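Local coordinates for type IV pilus assembly protein PilF (Thermus thermophilus HB8, PDB 5OIU) that probably hydrolyses ATP as a six-subunit AAA+ motor to power the assembly of type IVa pili, at residues Leu77-Val83 / Leu94-Pro100; Leu277-Val281 / Gly377-Glu383; Leu335-Ile341 / Ile357-Lys361. All coordinates share one frame; numbering follows the deposited sequence.

Interaction 1: Leu77-Val83 / Leu94-Pro100; sequences LPQDGRV and LRLSTLP. With ATP (adenosine-5'-triphosphate), chain Q.
Val83 and Leu94 form a hydrogen-bonded pair of the antiparallel beta hairpin of strands 79-87 and 90-101, with Val83 N 2.7 Å from Leu94 O and Leu94 N 2.8 Å from Val83 O. The packing is tightest here. With CG1 anti to the backbone N (chi1 176°), Val83 turns that methyl to Leu94 CD1, 3.7 Å away, and leaves CG2 against Leu96 CB; Met67 of helix 57-67 also packs on Val83. Beside them, Leu96 N reaches Gly81 O at 2.8 Å.

Farther along the same face the contact becomes looser and wetter. One water receives bonds from Gln79 NE2 and Thr98 OG1 and donates to Leu77 O, filling in where these side chains do not bond directly; Gln79 OE1 is taken by Asn71 N.

The reverse face, with Asp80, Ser97 and Arg82, has little packing between the strands. Asp80 forms a salt bridge with Arg209, and Ser97 OG a hydrogen bond with Gln210, both of a neighbouring subunit. Arg82 NH2 makes weak hydrogen bonds to ATP O2A (2.6 Å) and O3G (3.2 Å), and its NH1 forms a salt bridge with Asp93. The apolar end formed by Val83, Leu94 and Leu96 thus backs a polar face whose arginine probably offsets part of the negative charge of the triphosphate.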
loop_
_atom_site.group_PDB
_atom_site.type_symbol
_atom_site.label_atom_id
_atom_site.label_comp_id
_atom_site.label_asym_id
_atom_site.label_seq_id
_atom_site.Cartn_x
_atom_site.Cartn_y
_atom_site.Cartn_z
ATOM N N LEU C 77 2.793 -17.984 -25.787
ATOM C CA LEU C 77 2.609 -16.547 -25.683
ATOM C C LEU C 77 3.302 -15.833 -26.841
ATOM O O LEU C 77 4.254 -16.368 -27.422
ATOM C CB LEU C 77 3.170 -16.026 -24.353
ATOM C CG LEU C 77 2.406 -16.377 -23.075
ATOM C CD1 LEU C 77 3.182 -15.867 -21.853
ATOM C CD2 LEU C 77 0.975 -15.829 -23.105
ATOM N N PRO C 78 2.855 -14.630 -27.205
ATOM C CA PRO C 78 3.542 -13.880 -28.267
ATOM C C PRO C 78 4.710 -13.076 -27.727
ATOM O O PRO C 78 4.647 -12.507 -26.639
ATOM C CB PRO C 78 2.440 -12.954 -28.803
ATOM C CG PRO C 78 1.564 -12.710 -27.625
ATOM C CD PRO C 78 1.621 -13.959 -26.759
ATOM N N GLN C 79 5.790 -13.011 -28.506
ATOM C CA GLN C 79 6.999 -12.294 -28.110
ATOM C C GLN C 79 7.412 -11.319 -29.209
ATOM O O GLN C 79 6.915 -11.379 -30.335
ATOM C CB GLN C 79 8.128 -13.284 -27.787
ATOM C CG GLN C 79 7.606 -14.596 -27.201
ATOM C CD GLN C 79 8.622 -15.728 -27.235
ATOM O OE1 GLN C 79 9.782 -15.552 -26.874
ATOM N NE2 GLN C 79 8.177 -16.908 -27.672
ATOM N N ASP C 80 8.334 -10.410 -28.872
ATOM C CA ASP C 80 8.853 -9.399 -29.790
ATOM C C ASP C 80 10.338 -9.201 -29.593
ATOM O O ASP C 80 10.870 -9.359 -28.493
ATOM C CB ASP C 80 8.248 -8.021 -29.595
ATOM C CG ASP C 80 6.819 -8.085 -29.324
ATOM O OD1 ASP C 80 6.140 -8.581 -30.240
ATOM O OD2 ASP C 80 6.369 -7.635 -28.243
ATOM N N GLY C 81 10.974 -8.754 -30.659
ATOM C CA GLY C 81 12.382 -8.450 -30.615
ATOM C C GLY C 81 12.796 -7.814 -31.919
ATOM O O GLY C 81 12.145 -7.983 -32.958
ATOM N N ARG C 82 13.884 -7.070 -31.844
ATOM C CA ARG C 82 14.470 -6.490 -33.034
ATOM C C ARG C 82 15.571 -7.406 -33.538
ATOM O O ARG C 82 16.288 -8.027 -32.749
ATOM C CB ARG C 82 15.022 -5.099 -32.768
ATOM C CG ARG C 82 14.958 -4.233 -33.977
ATOM C CD ARG C 82 15.732 -2.983 -33.776
ATOM N NE ARG C 82 14.920 -1.944 -33.169
ATOM C CZ ARG C 82 15.014 -0.660 -33.502
ATOM N NH1 ARG C 82 15.860 -0.286 -34.454
ATOM N NH2 ARG C 82 14.251 0.245 -32.901
ATOM N N VAL C 83 15.673 -7.505 -34.858
ATOM C CA VAL C 83 16.674 -8.317 -35.535
ATOM C C VAL C 83 17.560 -7.370 -36.326
ATOM O O VAL C 83 17.091 -6.713 -37.263
ATOM C CB VAL C 83 16.029 -9.354 -36.470
ATOM C CG1 VAL C 83 17.095 -10.104 -37.224
ATOM C CG2 VAL C 83 15.125 -10.322 -35.694
ATOM N N LEU C 94 14.968 -5.501 -38.563
ATOM C CA LEU C 94 13.650 -6.108 -38.650
ATOM C C LEU C 94 12.969 -6.089 -37.291
ATOM O O LEU C 94 13.551 -6.525 -36.295
ATOM C CB LEU C 94 13.762 -7.545 -39.160
ATOM C CG LEU C 94 14.504 -7.682 -40.483
ATOM C CD1 LEU C 94 15.712 -8.582 -40.358
ATOM C CD2 LEU C 94 13.532 -8.225 -41.505
ATOM N N ARG C 95 11.746 -5.566 -37.255
ATOM C CA ARG C 95 10.829 -5.768 -36.132
ATOM C C ARG C 95 10.272 -7.188 -36.219
ATOM O O ARG C 95 9.553 -7.520 -37.163
ATOM C CB ARG C 95 9.714 -4.724 -36.195
ATOM C CG ARG C 95 8.921 -4.483 -34.914
ATOM C CD ARG C 95 7.679 -5.381 -34.802
ATOM N NE ARG C 95 6.802 -5.389 -35.988
ATOM C CZ ARG C 95 6.015 -4.377 -36.357
ATOM N NH1 ARG C 95 6.002 -3.261 -35.647
ATOM N NH2 ARG C 95 5.253 -4.481 -37.446
ATOM N N LEU C 96 10.608 -8.039 -35.262
ATOM C CA LEU C 96 10.142 -9.417 -35.274
ATOM C C LEU C 96 8.992 -9.607 -34.287
ATOM O O LEU C 96 9.003 -9.045 -33.189
ATOM C CB LEU C 96 11.288 -10.374 -34.941
ATOM C CG LEU C 96 10.848 -11.823 -34.677
ATOM C CD1 LEU C 96 10.112 -12.413 -35.862
ATOM C CD2 LEU C 96 12.021 -12.695 -34.304
ATOM N N SER C 97 7.989 -10.393 -34.690
ATOM C CA SER C 97 6.841 -10.695 -33.845
ATOM C C SER C 97 6.421 -12.134 -34.075
ATOM O O SER C 97 6.217 -12.532 -35.223
ATOM C CB SER C 97 5.676 -9.752 -34.146
ATOM O OG SER C 97 4.430 -10.371 -33.889
ATOM N N THR C 98 6.312 -12.922 -33.000
ATOM C CA THR C 98 5.830 -14.293 -33.101
ATOM C C THR C 98 4.521 -14.425 -32.343
ATOM O O THR C 98 4.390 -13.938 -31.217
ATOM C CB THR C 98 6.834 -15.328 -32.566
ATOM O OG1 THR C 98 6.992 -15.176 -31.152
ATOM C CG2 THR C 98 8.178 -15.199 -33.267
ATOM N N LEU C 99 3.559 -15.102 -32.965
ATOM C CA LEU C 99 2.234 -15.186 -32.437
ATOM C C LEU C 99 1.751 -16.624 -32.554
ATOM O O LEU C 99 1.798 -17.203 -33.655
ATOM C CB LEU C 99 1.307 -14.241 -33.194
ATOM C CG LEU C 99 -0.181 -14.282 -32.854
ATOM C CD1 LEU C 99 -0.491 -13.306 -31.731
ATOM C CD2 LEU C 99 -1.007 -13.957 -34.096
ATOM N N PRO C 100 1.291 -17.224 -31.457
ATOM C CA PRO C 100 0.662 -18.549 -31.546
ATOM C C PRO C 100 -0.594 -18.495 -32.404
ATOM O O PRO C 100 -1.388 -17.557 -32.309
ATOM C CB PRO C 100 0.306 -18.883 -30.089
ATOM C CG PRO C 100 0.847 -17.771 -29.245
ATOM C CD PRO C 100 1.153 -16.611 -30.123
HETATM P PG ATP Q . 13.716 0.163 -29.019
HETATM O O1G ATP Q . 12.396 0.032 -28.264
HETATM O O2G ATP Q . 14.903 0.475 -28.133
HETATM O O3G ATP Q . 14.007 -0.960 -29.982
HETATM P PB ATP Q . 13.639 2.951 -29.718
HETATM O O1B ATP Q . 12.474 3.324 -28.838
HETATM O O2B ATP Q . 15.059 3.255 -29.304
HETATM O O3B ATP Q . 13.548 1.384 -30.070
HETATM P PA ATP Q . 14.651 3.866 -32.181
HETATM O O1A ATP Q . 15.508 5.088 -31.991
HETATM O O2A ATP Q . 15.330 2.522 -32.301
HETATM O O3A ATP Q . 13.447 3.699 -31.126
HETATM O "O5'" ATP Q . 13.851 4.185 -33.533
HETATM C "C5'" ATP Q . 12.944 3.255 -34.120
HETATM C "C4'" ATP Q . 12.770 3.675 -35.573
HETATM O "O4'" ATP Q . 12.130 4.953 -35.662
HETATM C "C3'" ATP Q . 14.126 3.799 -36.238
HETATM O "O3'" ATP Q . 13.949 3.202 -37.538
HETATM C "C2'" ATP Q . 14.377 5.305 -36.256
HETATM O "O2'" ATP Q . 15.267 5.750 -37.296
HETATM C "C1'" ATP Q . 12.963 5.886 -36.343
HETATM N N9 ATP Q . 12.826 7.193 -35.669
HETATM C C8 ATP Q . 13.217 7.450 -34.402
HETATM N N7 ATP Q . 12.947 8.738 -34.064
HETATM C C5 ATP Q . 12.381 9.333 -35.126
HETATM C C6 ATP Q . 11.861 10.685 -35.429
HETATM N N6 ATP Q . 11.906 11.682 -34.508
HETATM N N1 ATP Q . 11.338 10.895 -36.655
HETATM C C2 ATP Q . 11.290 9.906 -37.571
HETATM N N3 ATP Q . 11.742 8.652 -37.365
HETATM C C4 ATP Q . 12.293 8.305 -36.181
HETATM O O HOH W 1 6.011 -16.868 -29.441
#

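Interaction 2: Leu277-Val281 / Gly377-Glu383; sequences LVRRV and GITTLEE. With ATP (adenosine-5'-triphosphate), chain Q.
Glu383, in the first turn of the N-capped helix 381-387, turns its carboxylate onto Arg279 of strand 269-281, joining the C-terminal helix to the central sheet of the P-loop NTPase core. Its CB lies 4.1 Å from Val278 CB, and CG comes within 3.8 Å of Arg279 N. The chain then bends (chi2 -63°), so that CD lies between the backbone and the guanidinium of Arg279. OE1 accepts from Arg279 N at 2.9 Å and also pairs with Arg387. OE2 takes both Arg279 NE, at 3.2 Å, and NH2, at 3.3 Å; the two nitrogens approach from one face of the carboxylate, whose plane is turned 76° from the guanidinium, although OE2 itself lies in the guanidinium plane. Replacing Glu383 by alanine removes both oxygens and would probably leave Arg279 N without its acceptor and the guanidinium without this salt bridge, less restrained in its rotation.

The loop before the helix follows the same strand. Val281 N donates to Ile378 O at 3.0 Å, just after the Schellman motif at Gly377, and Val281 CG2 touches Thr380 CG2. Thr380 OG1 caps the helix by accepting from Glu383 N. Leu277 turns away to the nucleotide, its CD1 3.3 Å from ATP O4'. A chi1 of -175° swings the Thr379 hydroxyl away from its own amide and toward the strand, where OG1 donates to Arg279 O, 2.8 Å away and nearly in line with the carbonyl bond.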
loop_
_atom_site.group_PDB
_atom_site.type_symbol
_atom_site.label_atom_id
_atom_site.label_comp_id
_atom_site.label_asym_id
_atom_site.label_seq_id
_atom_site.Cartn_x
_atom_site.Cartn_y
_atom_site.Cartn_z
ATOM N N LEU C 277 5.961 7.894 -32.120
ATOM C CA LEU C 277 6.096 8.210 -33.538
ATOM C C LEU C 277 4.728 8.124 -34.233
ATOM O O LEU C 277 4.023 7.113 -34.121
ATOM C CB LEU C 277 7.117 7.278 -34.191
ATOM C CG LEU C 277 8.577 7.410 -33.714
ATOM C CD1 LEU C 277 9.524 6.592 -34.593
ATOM C CD2 LEU C 277 9.040 8.860 -33.682
ATOM N N VAL C 278 4.341 9.205 -34.919
ATOM C CA VAL C 278 3.142 9.233 -35.754
ATOM C C VAL C 278 3.574 9.257 -37.207
ATOM O O VAL C 278 4.669 9.712 -37.552
ATOM C CB VAL C 278 2.192 10.431 -35.508
ATOM C CG1 VAL C 278 1.749 10.522 -34.068
ATOM C CG2 VAL C 278 2.838 11.704 -35.956
ATOM N N ARG C 279 2.685 8.780 -38.068
ATOM C CA ARG C 279 2.953 8.796 -39.492
ATOM C C ARG C 279 2.697 10.190 -40.049
ATOM O O ARG C 279 1.796 10.913 -39.604
ATOM C CB ARG C 279 2.093 7.762 -40.211
ATOM C CG ARG C 279 2.602 6.359 -40.022
ATOM C CD ARG C 279 1.898 5.420 -40.952
ATOM N NE ARG C 279 0.482 5.347 -40.625
ATOM C CZ ARG C 279 -0.451 4.813 -41.412
ATOM N NH1 ARG C 279 -0.132 4.301 -42.597
ATOM N NH2 ARG C 279 -1.712 4.796 -41.005
ATOM N N ARG C 280 3.502 10.553 -41.036
ATOM C CA ARG C 280 3.587 11.902 -41.555
ATOM C C ARG C 280 2.808 12.013 -42.863
ATOM O O ARG C 280 3.026 11.221 -43.786
ATOM C CB ARG C 280 5.054 12.249 -41.767
ATOM C CG ARG C 280 5.303 13.662 -42.131
ATOM C CD ARG C 280 6.770 13.944 -42.014
ATOM N NE ARG C 280 7.014 15.376 -42.083
ATOM C CZ ARG C 280 8.192 15.936 -41.855
ATOM N NH1 ARG C 280 9.239 15.170 -41.545
ATOM N NH2 ARG C 280 8.314 17.254 -41.939
ATOM N N VAL C 281 1.904 12.994 -42.942
ATOM C CA VAL C 281 1.067 13.138 -44.130
ATOM C C VAL C 281 1.931 13.420 -45.354
ATOM O O VAL C 281 2.811 14.291 -45.323
ATOM C CB VAL C 281 0.039 14.262 -43.920
ATOM C CG1 VAL C 281 -0.691 14.552 -45.220
ATOM C CG2 VAL C 281 -0.951 13.901 -42.814
ATOM N N GLY C 377 -0.731 20.152 -40.185
ATOM C CA GLY C 377 -0.600 19.262 -41.312
ATOM C C GLY C 377 0.548 18.279 -41.259
ATOM O O GLY C 377 0.786 17.584 -42.250
ATOM N N ILE C 378 1.270 18.186 -40.145
ATOM C CA ILE C 378 2.341 17.192 -40.060
ATOM C C ILE C 378 1.766 15.777 -40.060
ATOM O O ILE C 378 2.325 14.857 -40.670
ATOM C CB ILE C 378 3.196 17.457 -38.814
ATOM C CG1 ILE C 378 3.865 18.816 -38.950
ATOM C CG2 ILE C 378 4.218 16.379 -38.629
ATOM C CD1 ILE C 378 4.218 19.449 -37.650
ATOM N N THR C 379 0.640 15.582 -39.382
ATOM C CA THR C 379 0.033 14.269 -39.258
ATOM C C THR C 379 -1.487 14.407 -39.283
ATOM O O THR C 379 -2.049 15.513 -39.224
ATOM C CB THR C 379 0.506 13.565 -37.976
ATOM O OG1 THR C 379 -0.011 12.240 -37.941
ATOM C CG2 THR C 379 0.046 14.324 -36.719
ATOM N N THR C 380 -2.154 13.266 -39.403
ATOM C CA THR C 380 -3.595 13.246 -39.251
ATOM C C THR C 380 -3.953 13.216 -37.777
ATOM O O THR C 380 -3.147 12.845 -36.923
ATOM C CB THR C 380 -4.192 12.023 -39.925
ATOM O OG1 THR C 380 -3.807 10.858 -39.182
ATOM C CG2 THR C 380 -3.705 11.920 -41.355
ATOM N N LEU C 381 -5.183 13.613 -37.481
ATOM C CA LEU C 381 -5.670 13.455 -36.117
ATOM C C LEU C 381 -5.808 11.984 -35.751
ATOM O O LEU C 381 -5.580 11.616 -34.593
ATOM C CB LEU C 381 -6.998 14.176 -35.946
ATOM C CG LEU C 381 -7.626 13.997 -34.573
ATOM C CD1 LEU C 381 -6.929 14.916 -33.576
ATOM C CD2 LEU C 381 -9.132 14.252 -34.623
ATOM N N GLU C 382 -6.148 11.127 -36.721
ATOM C CA GLU C 382 -6.297 9.702 -36.424
ATOM C C GLU C 382 -4.989 9.112 -35.921
ATOM O O GLU C 382 -4.971 8.375 -34.928
ATOM C CB GLU C 382 -6.796 8.939 -37.653
ATOM C CG GLU C 382 -8.299 9.134 -37.940
ATOM C CD GLU C 382 -8.627 10.521 -38.524
ATOM O OE1 GLU C 382 -7.799 11.055 -39.292
ATOM O OE2 GLU C 382 -9.714 11.073 -38.225
ATOM N N GLU C 383 -3.879 9.430 -36.598
ATOM C CA GLU C 383 -2.567 9.005 -36.122
ATOM C C GLU C 383 -2.351 9.426 -34.681
ATOM O O GLU C 383 -1.920 8.625 -33.845
ATOM C CB GLU C 383 -1.471 9.584 -37.014
ATOM C CG GLU C 383 -1.159 8.725 -38.201
ATOM C CD GLU C 383 -0.622 7.372 -37.793
ATOM O OE1 GLU C 383 0.408 7.351 -37.097
ATOM O OE2 GLU C 383 -1.225 6.334 -38.155
HETATM P PG ATP Q . 13.716 0.163 -29.019
HETATM O O1G ATP Q . 12.396 0.032 -28.264
HETATM O O2G ATP Q . 14.903 0.475 -28.133
HETATM O O3G ATP Q . 14.007 -0.960 -29.982
HETATM P PB ATP Q . 13.639 2.951 -29.718
HETATM O O1B ATP Q . 12.474 3.324 -28.838
HETATM O O2B ATP Q . 15.059 3.255 -29.304
HETATM O O3B ATP Q . 13.548 1.384 -30.070
HETATM P PA ATP Q . 14.651 3.866 -32.181
HETATM O O1A ATP Q . 15.508 5.088 -31.991
HETATM O O2A ATP Q . 15.330 2.522 -32.301
HETATM O O3A ATP Q . 13.447 3.699 -31.126
HETATM O "O5'" ATP Q . 13.851 4.185 -33.533
HETATM C "C5'" ATP Q . 12.944 3.255 -34.120
HETATM C "C4'" ATP Q . 12.770 3.675 -35.573
HETATM O "O4'" ATP Q . 12.130 4.953 -35.662
HETATM C "C3'" ATP Q . 14.126 3.799 -36.238
HETATM O "O3'" ATP Q . 13.949 3.202 -37.538
HETATM C "C2'" ATP Q . 14.377 5.305 -36.256
HETATM O "O2'" ATP Q . 15.267 5.750 -37.296
HETATM C "C1'" ATP Q . 12.963 5.886 -36.343
HETATM N N9 ATP Q . 12.826 7.193 -35.669
HETATM C C8 ATP Q . 13.217 7.450 -34.402
HETATM N N7 ATP Q . 12.947 8.738 -34.064
HETATM C C5 ATP Q . 12.381 9.333 -35.126
HETATM C C6 ATP Q . 11.861 10.685 -35.429
HETATM N N6 ATP Q . 11.906 11.682 -34.508
HETATM N N1 ATP Q . 11.338 10.895 -36.655
HETATM C C2 ATP Q . 11.290 9.906 -37.571
HETATM N N3 ATP Q . 11.742 8.652 -37.365
HETATM C C4 ATP Q . 12.293 8.305 -36.181
HETATM O O HOH W 2 -3.660 6.135 -38.687
#

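Interaction 3: Leu335-Ile341 / Ile357-Lys361; sequences LVVDDEI and IARRK
Leu335 and Ile341 meet Ile357 and Ala358 in the apolar part of this contact, where the end of strand 328-336 and the start of helix 339-347 lie against the last turn of helix 351-360. Leu335 CG sits 4.0 Å from Ala358 CB, and Ile341 CD1, from the same segment as Leu335, approaches that methyl at 4.3 Å. Ile341 and Ile357 run past one another in opposite directions, with Ile341 CG1 4.2 Å from Ile357 CG2. That CG2 branch, anti to the backbone N of Ile357, also lies under the carboxylate carbon of Glu340, so the hydrocarbon layer runs directly into the charged one. Met363 packs on both Leu335 and Ala358.

Charged groups make up the outer part. The extended side chain of Glu340 reaches across to Arg360 at roughly a right angle, and OE2 forms a salt bridge to NH2 at the edge of the guanidinium; the modelled separation is very short, so its exact length is doubtful. The carboxylate and guanidinium planes are turned 35° apart. The other oxygen, OE1, makes a long salt bridge of 3.7 Å to Lys361 NZ. Lys361, bent near its end, lays its CD and CE against Asp338 OD2, while NZ stays 4.6 Å from that oxygen, beyond a salt bridge.

Capping is the third kind of interaction. Asp338 OD1 accepts from Ile341 N at 3.1 Å and, weakly, from Glu340 N, with CG between the backbone N and the carbonyl carbon (chi1 51°), which turns OD1 back to these amides. An aspartate N-cap thus begins helix 339-347 as the chain leaves the strand at the edge of the central sheet within this chain, a strand-loop-helix connection with the following helix packed against it.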
loop_
_atom_site.group_PDB
_atom_site.type_symbol
_atom_site.label_atom_id
_atom_site.label_comp_id
_atom_site.label_asym_id
_atom_site.label_seq_id
_atom_site.Cartn_x
_atom_site.Cartn_y
_atom_site.Cartn_z
ATOM N N LEU C 335 7.969 16.162 -18.876
ATOM C CA LEU C 335 7.761 16.423 -17.462
ATOM C C LEU C 335 9.065 16.960 -16.888
ATOM O O LEU C 335 10.024 16.199 -16.700
ATOM C CB LEU C 335 7.323 15.149 -16.745
ATOM C CG LEU C 335 6.772 15.260 -15.323
ATOM C CD1 LEU C 335 5.996 14.015 -14.971
ATOM C CD2 LEU C 335 7.875 15.469 -14.306
ATOM N N VAL C 336 9.096 18.271 -16.616
ATOM C CA VAL C 336 10.237 18.936 -15.989
ATOM C C VAL C 336 9.966 19.040 -14.494
ATOM O O VAL C 336 8.939 19.592 -14.071
ATOM C CB VAL C 336 10.495 20.324 -16.606
ATOM C CG1 VAL C 336 11.718 20.970 -15.980
ATOM C CG2 VAL C 336 10.677 20.217 -18.099
ATOM N N VAL C 337 10.891 18.517 -13.698
ATOM C CA VAL C 337 10.691 18.359 -12.262
ATOM C C VAL C 337 10.997 19.674 -11.548
ATOM O O VAL C 337 12.081 20.246 -11.716
ATOM C CB VAL C 337 11.575 17.220 -11.731
ATOM C CG1 VAL C 337 11.493 17.128 -10.210
ATOM C CG2 VAL C 337 11.177 15.910 -12.387
ATOM N N ASP C 338 10.053 20.150 -10.733
ATOM C CA ASP C 338 10.257 21.320 -9.882
ATOM C C ASP C 338 10.019 20.942 -8.425
ATOM O O ASP C 338 9.910 19.762 -8.080
ATOM C CB ASP C 338 9.363 22.488 -10.289
ATOM C CG ASP C 338 7.908 22.082 -10.414
ATOM O OD1 ASP C 338 7.363 21.471 -9.455
ATOM O OD2 ASP C 338 7.321 22.373 -11.482
ATOM N N ASP C 339 9.959 21.958 -7.561
ATOM C CA ASP C 339 9.796 21.705 -6.134
ATOM C C ASP C 339 8.497 20.966 -5.865
ATOM O O ASP C 339 8.449 20.047 -5.032
ATOM C CB ASP C 339 9.820 23.014 -5.349
ATOM C CG ASP C 339 10.795 24.011 -5.912
ATOM O OD1 ASP C 339 12.010 23.837 -5.663
ATOM O OD2 ASP C 339 10.344 24.950 -6.611
ATOM N N GLU C 340 7.435 21.340 -6.579
ATOM C CA GLU C 340 6.126 20.762 -6.305
ATOM C C GLU C 340 6.109 19.276 -6.637
ATOM O O GLU C 340 5.637 18.457 -5.835
ATOM C CB GLU C 340 5.052 21.512 -7.081
ATOM C CG GLU C 340 3.760 21.587 -6.321
ATOM C CD GLU C 340 2.673 22.244 -7.129
ATOM O OE1 GLU C 340 3.022 23.020 -8.051
ATOM O OE2 GLU C 340 1.482 21.976 -6.845
ATOM N N ILE C 341 6.633 18.911 -7.816
ATOM C CA ILE C 341 6.726 17.503 -8.192
ATOM C C ILE C 341 7.623 16.750 -7.217
ATOM O O ILE C 341 7.272 15.664 -6.734
ATOM C CB ILE C 341 7.229 17.369 -9.637
ATOM C CG1 ILE C 341 6.145 17.821 -10.604
ATOM C CG2 ILE C 341 7.640 15.942 -9.916
ATOM C CD1 ILE C 341 6.695 18.486 -11.840
ATOM N N ILE C 357 -0.508 17.579 -11.535
ATOM C CA ILE C 357 0.371 18.650 -11.062
ATOM C C ILE C 357 1.247 19.163 -12.200
ATOM O O ILE C 357 1.340 20.374 -12.438
ATOM C CB ILE C 357 1.241 18.186 -9.880
ATOM C CG1 ILE C 357 0.413 17.975 -8.613
ATOM C CG2 ILE C 357 2.337 19.219 -9.635
ATOM C CD1 ILE C 357 0.950 16.859 -7.735
ATOM N N ALA C 358 1.916 18.248 -12.916
ATOM C CA ALA C 358 2.799 18.683 -14.000
ATOM C C ALA C 358 2.024 19.393 -15.094
ATOM O O ALA C 358 2.549 20.308 -15.736
ATOM C CB ALA C 358 3.563 17.494 -14.593
ATOM N N ARG C 359 0.772 18.988 -15.318
ATOM C CA ARG C 359 -0.037 19.629 -16.341
ATOM C C ARG C 359 -0.448 21.025 -15.911
ATOM O O ARG C 359 -0.511 21.945 -16.737
ATOM C CB ARG C 359 -1.264 18.777 -16.637
ATOM C CG ARG C 359 -0.997 17.695 -17.605
ATOM C CD ARG C 359 -2.019 17.774 -18.659
ATOM N NE ARG C 359 -3.296 17.337 -18.137
ATOM C CZ ARG C 359 -4.443 17.489 -18.784
ATOM N NH1 ARG C 359 -4.459 18.068 -19.983
ATOM N NH2 ARG C 359 -5.567 17.051 -18.235
ATOM N N ARG C 360 -0.740 21.197 -14.618
ATOM C CA ARG C 360 -1.141 22.503 -14.110
ATOM C C ARG C 360 -0.015 23.518 -14.280
ATOM O O ARG C 360 -0.221 24.599 -14.845
ATOM C CB ARG C 360 -1.562 22.382 -12.643
ATOM C CG ARG C 360 -2.430 23.532 -12.154
ATOM C CD ARG C 360 -2.967 23.288 -10.746
ATOM N NE ARG C 360 -2.067 22.505 -9.893
ATOM C CZ ARG C 360 -0.881 22.920 -9.437
ATOM N NH1 ARG C 360 -0.399 24.122 -9.754
ATOM N NH2 ARG C 360 -0.162 22.110 -8.666
ATOM N N LYS C 361 1.201 23.168 -13.827
ATOM C CA LYS C 361 2.407 23.990 -14.031
ATOM C C LYS C 361 2.801 24.119 -15.507
ATOM O O LYS C 361 3.876 24.664 -15.795
ATOM C CB LYS C 361 3.573 23.425 -13.218
ATOM C CG LYS C 361 3.180 23.089 -11.787
ATOM C CD LYS C 361 4.377 23.005 -10.835
ATOM C CE LYS C 361 5.082 24.361 -10.614
ATOM N NZ LYS C 361 4.174 25.539 -10.552
#

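Along the chain, interaction 1 is complete before interaction 2 begins, and both segments of interaction 3 fall between the two halves of interaction 2. Interaction 1 belongs to the N-terminal six-stranded antiparallel sheet. Interactions 2 and 3 share the mixed central sheet, through its neighbouring strands 269-281 and 328-336, with centres about 28 Å apart. The centres of interactions 1 and 2 are about 26 Å apart; Arg82 reaches the phosphates and Leu277 the sugar and base of the same ATP, and both contacts also touch a neighbouring subunit. Interaction 3, about 37 Å from interaction 1 between centres, lies across the chain's centre from it. The bound ATP therefore touches residues of both sheets, consistent with ATP-linked domain motion.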